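Local coordinates for ABC-type branched-chain amino acid transport systems periplasmic component-like protein (Thermomonospora curvata, PDB 4N03) that probably binds a fatty acid as the substrate-binding component of an ABC transporter, holding a palmitic acid molecule in this crystal, at residues 149-162 and 387-401. Residues are numbered along the deposited sequence; the frame is centred on the assembly and turned at random. Where two conformers were deposited one is given.
Sequences DVDMINGVQWLMDK and EQAFESELAKNYQVP
With CG trans to the carbonyl carbon (chi1 -78°), Asn-154 carries its amide to the start of helix 393-397, where Ser-392, its OG lying between its own N and C, directs its hydroxyl at the amide oxygen. OD1 of Asn-154 takes two bonds, from Ser-392 OG at 2.8 Å and from Ser-392 N at 2.9 Å, the latter tilted 31° from the carbonyl plane. Ser-392 is the N-cap residue, and the same hydroxyl makes the capping bond, accepting from Ala-395 N at 3.0 Å; serine suits the place because it can donate and accept at once. Asparagine suits its own, for its ND2 donates to Arg-368 O and Thr-370 OG1, so both ends of the buried amide are used. In the periplasmic-binding-protein fold of this family, helix 148-161 packs against the chain that leaves edge strand 383-390 of the mixed sheet and then forms helix 393-397; the axes of 149-161 and 393-397 run nearly antiparallel, at 155°. Ala-395, with only a methyl group, probably helps the backbones come close, while Ile-153 lays CD1 over the centre of the Tyr-398 ring, 3.5 Å from its centroid, and presses CG2 on Leu-394. The phenol OH donates to Asp-149 OD2 at 2.7 Å, from above the carboxylate plane. Farther along, Phe-390 sets its ring edge against Asn-154 O. Trp-158 NE1 reaches Glu-387 OE1 in a weak bond of 3.3 Å, and a water links that oxygen to Lys-162 NZ.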
ATOM      1  N   ASP A 149      -2.600  -1.371 -11.274  1.00  8.14           N
ATOM      2  CA  ASP A 149      -3.056  -1.134 -12.635  1.00  8.75           C
ATOM      3  C   ASP A 149      -4.076  -0.014 -12.709  1.00  8.65           C
ATOM      4  O   ASP A 149      -3.939   0.891 -13.500  1.00  8.87           O
ATOM      5  CB  ASP A 149      -3.517  -2.404 -13.336  1.00  8.64           C
ATOM      6  CG  ASP A 149      -4.495  -3.277 -12.586  1.00  9.45           C
ATOM      7  OD1 ASP A 149      -4.916  -2.929 -11.456  1.00  9.82           O
ATOM      8  OD2 ASP A 149      -4.815  -4.356 -13.155  1.00  9.76           O
ATOM      9  N   VAL A 150      -5.097  -0.093 -11.853  1.00  8.76           N
ATOM     10  CA  VAL A 150      -6.092   0.953 -11.792  1.00  9.01           C
ATOM     11  C   VAL A 150      -5.474   2.292 -11.447  1.00  8.51           C
ATOM     12  O   VAL A 150      -5.843   3.304 -12.049  1.00  8.76           O
ATOM     13  CB  VAL A 150      -7.166   0.568 -10.743  1.00  9.59           C
ATOM     14  CG1 VAL A 150      -8.062   1.743 -10.322  1.00 11.03           C
ATOM     15  CG2 VAL A 150      -7.993  -0.597 -11.281  1.00 10.63           C
ATOM     16  N   ASP A 151      -4.497   2.354 -10.531  1.00  8.53           N
ATOM     17  CA  ASP A 151      -3.831   3.620 -10.249  1.00  9.10           C
ATOM     18  C   ASP A 151      -3.131   4.190 -11.486  1.00  8.83           C
ATOM     19  O   ASP A 151      -3.200   5.382 -11.714  1.00  9.16           O
ATOM     20  CB  ASP A 151      -2.806   3.499  -9.129  1.00  9.39           C
ATOM     21  CG  ASP A 151      -3.419   3.443  -7.750  1.00 10.40           C
ATOM     22  OD1 ASP A 151      -4.561   3.858  -7.553  1.00 10.54           O
ATOM     23  OD2 ASP A 151      -2.644   2.995  -6.859  1.00 10.69           O
HETATM   24  N   MSE A 152      -2.419   3.363 -12.271  1.00  8.71           N
HETATM   25  CA  MSE A 152      -1.797   3.873 -13.478  1.00  9.86           C
HETATM   26  C   MSE A 152      -2.809   4.252 -14.539  1.00  8.55           C
HETATM   27  O   MSE A 152      -2.571   5.192 -15.264  1.00  9.27           O
HETATM   28  CB  MSE A 152      -0.798   2.858 -14.051  1.00 10.01           C
HETATM   29  CG  MSE A 152       0.456   2.680 -13.193  1.00 10.81           C
HETATM   30 SE   MSE A 152       1.543   4.282 -13.146  0.65 14.42          SE
HETATM   31  CE  MSE A 152       1.045   4.986 -11.510  1.00 13.89           C
ATOM     32  N   ILE A 153      -3.923   3.545 -14.635  1.00  8.61           N
ATOM     33  CA  ILE A 153      -4.935   3.953 -15.619  1.00  9.29           C
ATOM     34  C   ILE A 153      -5.477   5.337 -15.285  1.00  8.49           C
ATOM     35  O   ILE A 153      -5.536   6.240 -16.118  1.00  8.97           O
ATOM     36  CB  ILE A 153      -6.052   2.902 -15.683  1.00  9.21           C
ATOM     37  CG1 ILE A 153      -5.505   1.590 -16.287  1.00  8.90           C
ATOM     38  CG2 ILE A 153      -7.186   3.412 -16.545  1.00 10.36           C
ATOM     39  CD1 ILE A 153      -6.411   0.409 -16.025  1.00  9.99           C
ATOM     40  N   ASN A 154      -5.878   5.499 -14.016  1.00  8.97           N
ATOM     41  CA  ASN A 154      -6.315   6.820 -13.531  1.00  9.44           C
ATOM     42  C   ASN A 154      -5.234   7.869 -13.742  1.00  8.42           C
ATOM     43  O   ASN A 154      -5.497   8.960 -14.206  1.00  9.73           O
ATOM     44  CB  ASN A 154      -6.756   6.745 -12.077  1.00  9.21           C
ATOM     45  CG  ASN A 154      -8.135   6.153 -11.887  1.00  9.57           C
ATOM     46  OD1 ASN A 154      -9.021   6.323 -12.717  1.00 10.62           O
ATOM     47  ND2 ASN A 154      -8.344   5.482 -10.774  1.00  9.18           N
ATOM     48  N   GLY A 155      -4.000   7.526 -13.387  1.00  9.21           N
ATOM     49  CA  GLY A 155      -2.923   8.475 -13.503  1.00  9.41           C
ATOM     50  C   GLY A 155      -2.586   8.905 -14.908  1.00  9.20           C
ATOM     51  O   GLY A 155      -2.335  10.067 -15.191  1.00  9.51           O
ATOM     52  N   VAL A 156      -2.589   7.956 -15.870  1.00  9.27           N
ATOM     53  CA  VAL A 156      -2.380   8.298 -17.270  1.00  8.81           C
ATOM     54  C   VAL A 156      -3.527   9.120 -17.808  1.00  9.18           C
ATOM     55  O   VAL A 156      -3.313  10.078 -18.550  1.00  9.92           O
ATOM     56  CB  VAL A 156      -2.087   7.041 -18.109  1.00  9.85           C
ATOM     57  CG1 VAL A 156      -2.055   7.380 -19.582  1.00 10.37           C
ATOM     58  CG2 VAL A 156      -0.769   6.417 -17.627  1.00 11.52           C
ATOM     59  N   GLN A 157      -4.751   8.761 -17.448  1.00  9.88           N
ATOM     60  CA  GLN A 157      -5.880   9.582 -17.874  1.00 10.62           C
ATOM     61  C   GLN A 157      -5.722  11.006 -17.353  1.00 10.40           C
ATOM     62  O   GLN A 157      -6.001  11.984 -18.030  1.00 10.95           O
ATOM     63  CB  GLN A 157      -7.184   8.997 -17.407  1.00 10.79           C
ATOM     64  CG  GLN A 157      -8.408   9.800 -17.863  1.00 11.69           C
ATOM     65  CD  GLN A 157      -8.626   9.732 -19.357  1.00 12.49           C
ATOM     66  OE1 GLN A 157      -9.159   8.742 -19.876  1.00 14.91           O
ATOM     67  NE2 GLN A 157      -8.204  10.746 -20.070  1.00 13.40           N
ATOM     68  N   TRP A 158      -5.244  11.148 -16.106  1.00 10.28           N
ATOM     69  CA  TRP A 158      -4.973  12.459 -15.525  1.00 10.03           C
ATOM     70  C   TRP A 158      -3.898  13.205 -16.274  1.00  9.84           C
ATOM     71  O   TRP A 158      -4.055  14.380 -16.582  1.00 11.02           O
ATOM     72  CB  TRP A 158      -4.598  12.304 -14.055  1.00 11.16           C
ATOM     73  CG  TRP A 158      -4.245  13.570 -13.339  1.00 10.60           C
ATOM     74  CD1 TRP A 158      -5.097  14.486 -12.820  1.00 12.88           C
ATOM     75  CD2 TRP A 158      -2.928  14.035 -13.074  1.00 11.21           C
ATOM     76  NE1 TRP A 158      -4.384  15.498 -12.221  1.00 12.74           N
ATOM     77  CE2 TRP A 158      -3.055  15.264 -12.388  1.00 12.66           C
ATOM     78  CE3 TRP A 158      -1.662  13.542 -13.353  1.00 12.72           C
ATOM     79  CZ2 TRP A 158      -1.952  15.994 -11.960  1.00 13.91           C
ATOM     80  CZ3 TRP A 158      -0.552  14.283 -12.905  1.00 14.49           C
ATOM     81  CH2 TRP A 158      -0.721  15.486 -12.224  1.00 13.80           C
ATOM     82  N   LEU A 159      -2.802  12.527 -16.623  1.00 10.63           N
ATOM     83  CA  LEU A 159      -1.771  13.186 -17.428  1.00 10.37           C
ATOM     84  C   LEU A 159      -2.335  13.772 -18.720  1.00 10.61           C
ATOM     85  O   LEU A 159      -1.979  14.857 -19.156  1.00 10.92           O
ATOM     86  CB  LEU A 159      -0.631  12.232 -17.766  1.00 10.79           C
ATOM     87  CG  LEU A 159       0.272  11.763 -16.629  1.00 10.93           C
ATOM     88  CD1 LEU A 159       1.230  10.701 -17.112  1.00 12.38           C
ATOM     89  CD2 LEU A 159       1.033  12.915 -15.999  1.00 11.73           C
HETATM   90  N   MSE A 160      -3.229  13.003 -19.394  1.00 10.87           N
HETATM   91  CA  MSE A 160      -3.862  13.457 -20.632  0.60 11.50           C
HETATM   92  C   MSE A 160      -4.818  14.614 -20.386  1.00 12.65           C
HETATM   93  O   MSE A 160      -4.843  15.601 -21.120  1.00 16.71           O
HETATM   94  CB  MSE A 160      -4.720  12.352 -21.215  0.60 14.85           C
HETATM   95  CG  MSE A 160      -3.909  11.211 -21.750  0.60 19.20           C
HETATM   96 SE   MSE A 160      -3.429  11.560 -23.614  0.74 27.06          SE
HETATM   97  CE  MSE A 160      -5.306  11.392 -24.088  0.60 10.49           C
ATOM     98  N   ASP A 161      -5.617  14.479 -19.330  1.00 11.95           N
ATOM     99  CA  ASP A 161      -6.559  15.542 -18.994  1.00 13.13           C
ATOM    100  C   ASP A 161      -5.864  16.843 -18.659  1.00 12.85           C
ATOM    101  O   ASP A 161      -6.384  17.921 -18.976  1.00 14.89           O
ATOM    102  CB  ASP A 161      -7.396  15.152 -17.774  1.00 14.53           C
ATOM    103  CG  ASP A 161      -8.388  14.064 -18.036  1.00 16.34           C
ATOM    104  OD1 ASP A 161      -8.630  13.676 -19.193  1.00 18.26           O
ATOM    105  OD2 ASP A 161      -8.934  13.570 -17.020  1.00 20.83           O
ATOM    106  N   LYS A 162      -4.681  16.753 -18.075  1.00 12.54           N
ATOM    107  CA  LYS A 162      -3.898  17.923 -17.709  1.00 12.24           C
ATOM    108  C   LYS A 162      -2.960  18.402 -18.804  1.00 12.56           C
ATOM    109  O   LYS A 162      -2.170  19.315 -18.622  1.00 13.25           O
ATOM    110  CB  LYS A 162      -3.160  17.692 -16.391  1.00 14.46           C
ATOM    111  CG  LYS A 162      -4.113  17.415 -15.256  1.00 16.51           C
ATOM    112  CD  LYS A 162      -5.183  18.501 -15.075  1.00 17.18           C
ATOM    113  CE  LYS A 162      -6.054  18.306 -13.854  1.00 18.89           C
ATOM    114  NZ  LYS A 162      -7.146  19.302 -13.764  1.00 20.75           N
ATOM    115  N   GLU A 387      -4.820  16.161  -6.967  1.00 11.43           N
ATOM    116  CA  GLU A 387      -6.142  15.823  -7.495  1.00 11.14           C
ATOM    117  C   GLU A 387      -6.834  14.976  -6.499  1.00 11.30           C
ATOM    118  O   GLU A 387      -6.324  13.940  -6.069  1.00 11.50           O
ATOM    119  CB  GLU A 387      -6.011  15.077  -8.821  1.00 12.71           C
ATOM    120  CG  GLU A 387      -7.279  14.977  -9.629  1.00 14.81           C
ATOM    121  CD  GLU A 387      -7.709  16.311 -10.179  1.00 21.00           C
ATOM    122  OE1 GLU A 387      -6.850  17.072 -10.669  1.00 22.13           O
ATOM    123  OE2 GLU A 387      -8.912  16.557 -10.180  1.00 37.72           O
ATOM    124  N   GLN A 388      -8.029  15.411  -6.094  1.00 12.23           N
ATOM    125  CA  GLN A 388      -8.841  14.627  -5.171  0.60 12.90           C
ATOM    126  C   GLN A 388      -9.178  13.279  -5.815  1.00 12.85           C
ATOM    127  O   GLN A 388      -9.220  13.127  -7.037  1.00 13.29           O
ATOM    128  CB  GLN A 388     -10.165  15.338  -4.846  0.60 14.28           C
ATOM    129  CG  GLN A 388     -10.005  16.578  -3.968  0.60 15.28           C
ATOM    130  CD  GLN A 388      -9.493  16.285  -2.554  0.60 16.34           C
ATOM    131  OE1 GLN A 388      -9.608  15.181  -2.019  0.60 23.71           O
ATOM    132  NE2 GLN A 388      -8.971  17.295  -1.925  0.60 22.11           N
ATOM    133  N   ALA A 389      -9.401  12.279  -4.980  1.00 12.15           N
ATOM    134  CA  ALA A 389      -9.610  10.917  -5.483  1.00 11.78           C
ATOM    135  C   ALA A 389     -10.693  10.847  -6.529  1.00 11.37           C
ATOM    136  O   ALA A 389     -11.774  11.389  -6.350  1.00 13.50           O
ATOM    137  CB  ALA A 389      -9.910   9.968  -4.364  1.00 13.32           C
ATOM    138  N   PHE A 390     -10.400  10.173  -7.628  1.00 10.73           N
ATOM    139  CA  PHE A 390     -11.314  10.051  -8.748  1.00 10.53           C
ATOM    140  C   PHE A 390     -11.204   8.675  -9.383  1.00 10.23           C
ATOM    141  O   PHE A 390     -10.178   8.041  -9.349  1.00 10.39           O
ATOM    142  CB  PHE A 390     -11.068  11.144  -9.796  1.00 11.46           C
ATOM    143  CG  PHE A 390      -9.759  10.991 -10.533  1.00 11.65           C
ATOM    144  CD1 PHE A 390      -8.587  11.423  -9.962  1.00 12.27           C
ATOM    145  CD2 PHE A 390      -9.678  10.323 -11.771  1.00 12.38           C
ATOM    146  CE1 PHE A 390      -7.377  11.232 -10.591  1.00 12.07           C
ATOM    147  CE2 PHE A 390      -8.443  10.125 -12.397  1.00 12.90           C
ATOM    148  CZ  PHE A 390      -7.303  10.560 -11.772  1.00 12.23           C
ATOM    149  N   GLU A 391     -12.298   8.274 -10.005  1.00 11.50           N
ATOM    150  CA  GLU A 391     -12.363   7.085 -10.837  1.00 10.48           C
ATOM    151  C   GLU A 391     -12.644   7.485 -12.254  1.00 11.88           C
ATOM    152  O   GLU A 391     -13.743   7.942 -12.557  1.00 12.80           O
ATOM    153  CB  GLU A 391     -13.434   6.164 -10.295  1.00 11.44           C
ATOM    154  CG  GLU A 391     -13.633   4.912 -11.141  1.00 12.35           C
ATOM    155  CD  GLU A 391     -14.677   3.974 -10.586  1.00 14.37           C
ATOM    156  OE1 GLU A 391     -15.296   4.249  -9.521  1.00 18.65           O
ATOM    157  OE2 GLU A 391     -14.781   2.897 -11.200  1.00 15.29           O
ATOM    158  N   SER A 392     -11.651   7.414 -13.103  1.00 10.44           N
ATOM    159  CA  SER A 392     -11.895   7.625 -14.533  1.00 11.20           C
ATOM    160  C   SER A 392     -12.824   6.589 -15.126  1.00 10.42           C
ATOM    161  O   SER A 392     -12.883   5.485 -14.656  1.00 10.20           O
ATOM    162  CB  SER A 392     -10.591   7.645 -15.314  1.00 11.63           C
ATOM    163  OG  SER A 392      -9.919   6.411 -15.327  1.00 11.66           O
ATOM    164  N   GLU A 393     -13.552   6.978 -16.153  1.00 11.93           N
ATOM    165  CA  GLU A 393     -14.320   5.998 -16.952  0.60 11.72           C
ATOM    166  C   GLU A 393     -13.440   4.895 -17.476  1.00 11.08           C
ATOM    167  O   GLU A 393     -13.826   3.730 -17.505  1.00 11.29           O
ATOM    168  CB  GLU A 393     -15.084   6.675 -18.070  0.60 15.50           C
ATOM    169  CG  GLU A 393     -16.219   7.550 -17.590  0.60 18.67           C
ATOM    170  CD  GLU A 393     -17.257   6.838 -16.739  0.60 18.86           C
ATOM    171  OE1 GLU A 393     -17.848   5.824 -17.193  0.60 23.27           O
ATOM    172  OE2 GLU A 393     -17.500   7.290 -15.590  0.60 25.09           O
ATOM    173  N   LEU A 394     -12.240   5.263 -17.869  1.00 11.92           N
ATOM    174  CA  LEU A 394     -11.285   4.350 -18.356  1.00 11.96           C
ATOM    175  C   LEU A 394     -11.013   3.246 -17.332  1.00 10.74           C
ATOM    176  O   LEU A 394     -10.987   2.053 -17.642  1.00 11.24           O
ATOM    177  CB  LEU A 394     -10.042   5.163 -18.705  1.00 13.83           C
ATOM    178  CG  LEU A 394      -8.943   4.447 -19.440  1.00 13.27           C
ATOM    179  CD1 LEU A 394      -9.370   3.935 -20.792  1.00 14.37           C
ATOM    180  CD2 LEU A 394      -7.727   5.364 -19.619  1.00 14.77           C
ATOM    181  N   ALA A 395     -10.767   3.656 -16.070  1.00 10.33           N
ATOM    182  CA  ALA A 395     -10.554   2.689 -15.021  1.00  9.46           C
ATOM    183  C   ALA A 395     -11.813   1.915 -14.629  1.00 10.09           C
ATOM    184  O   ALA A 395     -11.740   0.765 -14.253  1.00 10.30           O
ATOM    185  CB  ALA A 395      -9.982   3.349 -13.786  1.00  9.57           C
ATOM    186  N   LYS A 396     -12.962   2.576 -14.701  1.00  9.42           N
ATOM    187  CA  LYS A 396     -14.213   1.952 -14.334  1.00 10.88           C
ATOM    188  C   LYS A 396     -14.529   0.758 -15.256  1.00 10.34           C
ATOM    189  O   LYS A 396     -15.051  -0.215 -14.787  1.00 12.40           O
ATOM    190  CB  LYS A 396     -15.344   2.949 -14.500  1.00 12.14           C
ATOM    191  CG  LYS A 396     -16.726   2.478 -14.050  1.00 13.69           C
ATOM    192  CD  LYS A 396     -17.663   3.704 -14.106  1.00 18.59           C
ATOM    193  CE  LYS A 396     -19.033   3.506 -13.555  1.00 23.99           C
ATOM    194  NZ  LYS A 396     -19.838   4.700 -13.921  1.00 27.59           N
ATOM    195  N   ASN A 397     -14.206   0.850 -16.552  1.00 10.16           N
ATOM    196  CA  ASN A 397     -14.570  -0.154 -17.520  1.00 10.74           C
ATOM    197  C   ASN A 397     -13.490  -1.204 -17.718  1.00 11.34           C
ATOM    198  O   ASN A 397     -13.736  -2.213 -18.367  1.00 11.78           O
ATOM    199  CB  ASN A 397     -14.990   0.488 -18.855  1.00 12.20           C
ATOM    200  CG  ASN A 397     -16.198   1.398 -18.706  1.00 12.46           C
ATOM    201  OD1 ASN A 397     -17.013   1.226 -17.807  1.00 16.02           O
ATOM    202  ND2 ASN A 397     -16.310   2.337 -19.573  1.00 13.24           N
ATOM    203  N   TYR A 398     -12.295  -0.954 -17.200  1.00 10.95           N
ATOM    204  CA  TYR A 398     -11.172  -1.855 -17.294  1.00  9.96           C
ATOM    205  C   TYR A 398     -11.484  -3.142 -16.573  1.00  9.88           C
ATOM    206  O   TYR A 398     -12.106  -3.177 -15.519  1.00 10.76           O
ATOM    207  CB  TYR A 398      -9.991  -1.182 -16.582  1.00  9.59           C
ATOM    208  CG  TYR A 398      -8.760  -2.054 -16.389  1.00  9.69           C
ATOM    209  CD1 TYR A 398      -7.980  -2.524 -17.445  1.00 10.46           C
ATOM    210  CD2 TYR A 398      -8.359  -2.409 -15.120  1.00  9.07           C
ATOM    211  CE1 TYR A 398      -6.866  -3.269 -17.233  1.00  9.45           C
ATOM    212  CE2 TYR A 398      -7.243  -3.133 -14.897  1.00  9.19           C
ATOM    213  CZ  TYR A 398      -6.471  -3.578 -15.940  1.00  9.60           C
ATOM    214  OH  TYR A 398      -5.363  -4.324 -15.766  1.00  9.92           O
ATOM    215  N   GLN A 399     -11.042  -4.253 -17.196  1.00  9.59           N
ATOM    216  CA  GLN A 399     -11.145  -5.592 -16.632  1.00 10.22           C
ATOM    217  C   GLN A 399      -9.967  -5.919 -15.774  1.00 10.28           C
ATOM    218  O   GLN A 399      -8.850  -6.030 -16.255  1.00 11.51           O
ATOM    219  CB  GLN A 399     -11.258  -6.624 -17.761  1.00 11.78           C
ATOM    220  CG  GLN A 399     -12.363  -6.395 -18.725  1.00 16.21           C
ATOM    221  CD  GLN A 399     -13.683  -6.386 -18.022  1.00 15.10           C
ATOM    222  OE1 GLN A 399     -14.186  -7.472 -17.673  1.00 16.75           O
ATOM    223  NE2 GLN A 399     -14.279  -5.221 -17.819  1.00 17.48           N
ATOM    224  N   VAL A 400     -10.199  -6.035 -14.461  1.00  9.27           N
ATOM    225  CA  VAL A 400      -9.111  -6.207 -13.531  1.00  9.43           C
ATOM    226  C   VAL A 400      -8.851  -7.715 -13.415  1.00  9.46           C
ATOM    227  O   VAL A 400      -9.760  -8.478 -13.099  1.00 10.64           O
ATOM    228  CB  VAL A 400      -9.452  -5.604 -12.148  1.00  9.95           C
ATOM    229  CG1 VAL A 400      -8.294  -5.799 -11.211  1.00 10.47           C
ATOM    230  CG2 VAL A 400      -9.781  -4.124 -12.293  1.00 10.28           C
ATOM    231  N   PRO A 401      -7.612  -8.165 -13.642  1.00  9.38           N
ATOM    232  CA  PRO A 401      -7.342  -9.594 -13.496  1.00  9.79           C
ATOM    233  C   PRO A 401      -7.405 -10.038 -12.056  1.00  9.17           C
ATOM    234  O   PRO A 401      -7.148  -9.222 -11.121  1.00 10.00           O
ATOM    235  CB  PRO A 401      -5.923  -9.749 -14.070  1.00 11.25           C
ATOM    236  CG  PRO A 401      -5.317  -8.410 -13.851  1.00 10.91           C
ATOM    237  CD  PRO A 401      -6.430  -7.429 -14.073  1.00 10.08           C
TER
HETATM  238  O   HOH W   1     -11.688   8.072 -18.795  1.00 15.01           O
HETATM  239  O   HOH W   2      -8.297  19.562 -11.259  1.00 31.15           O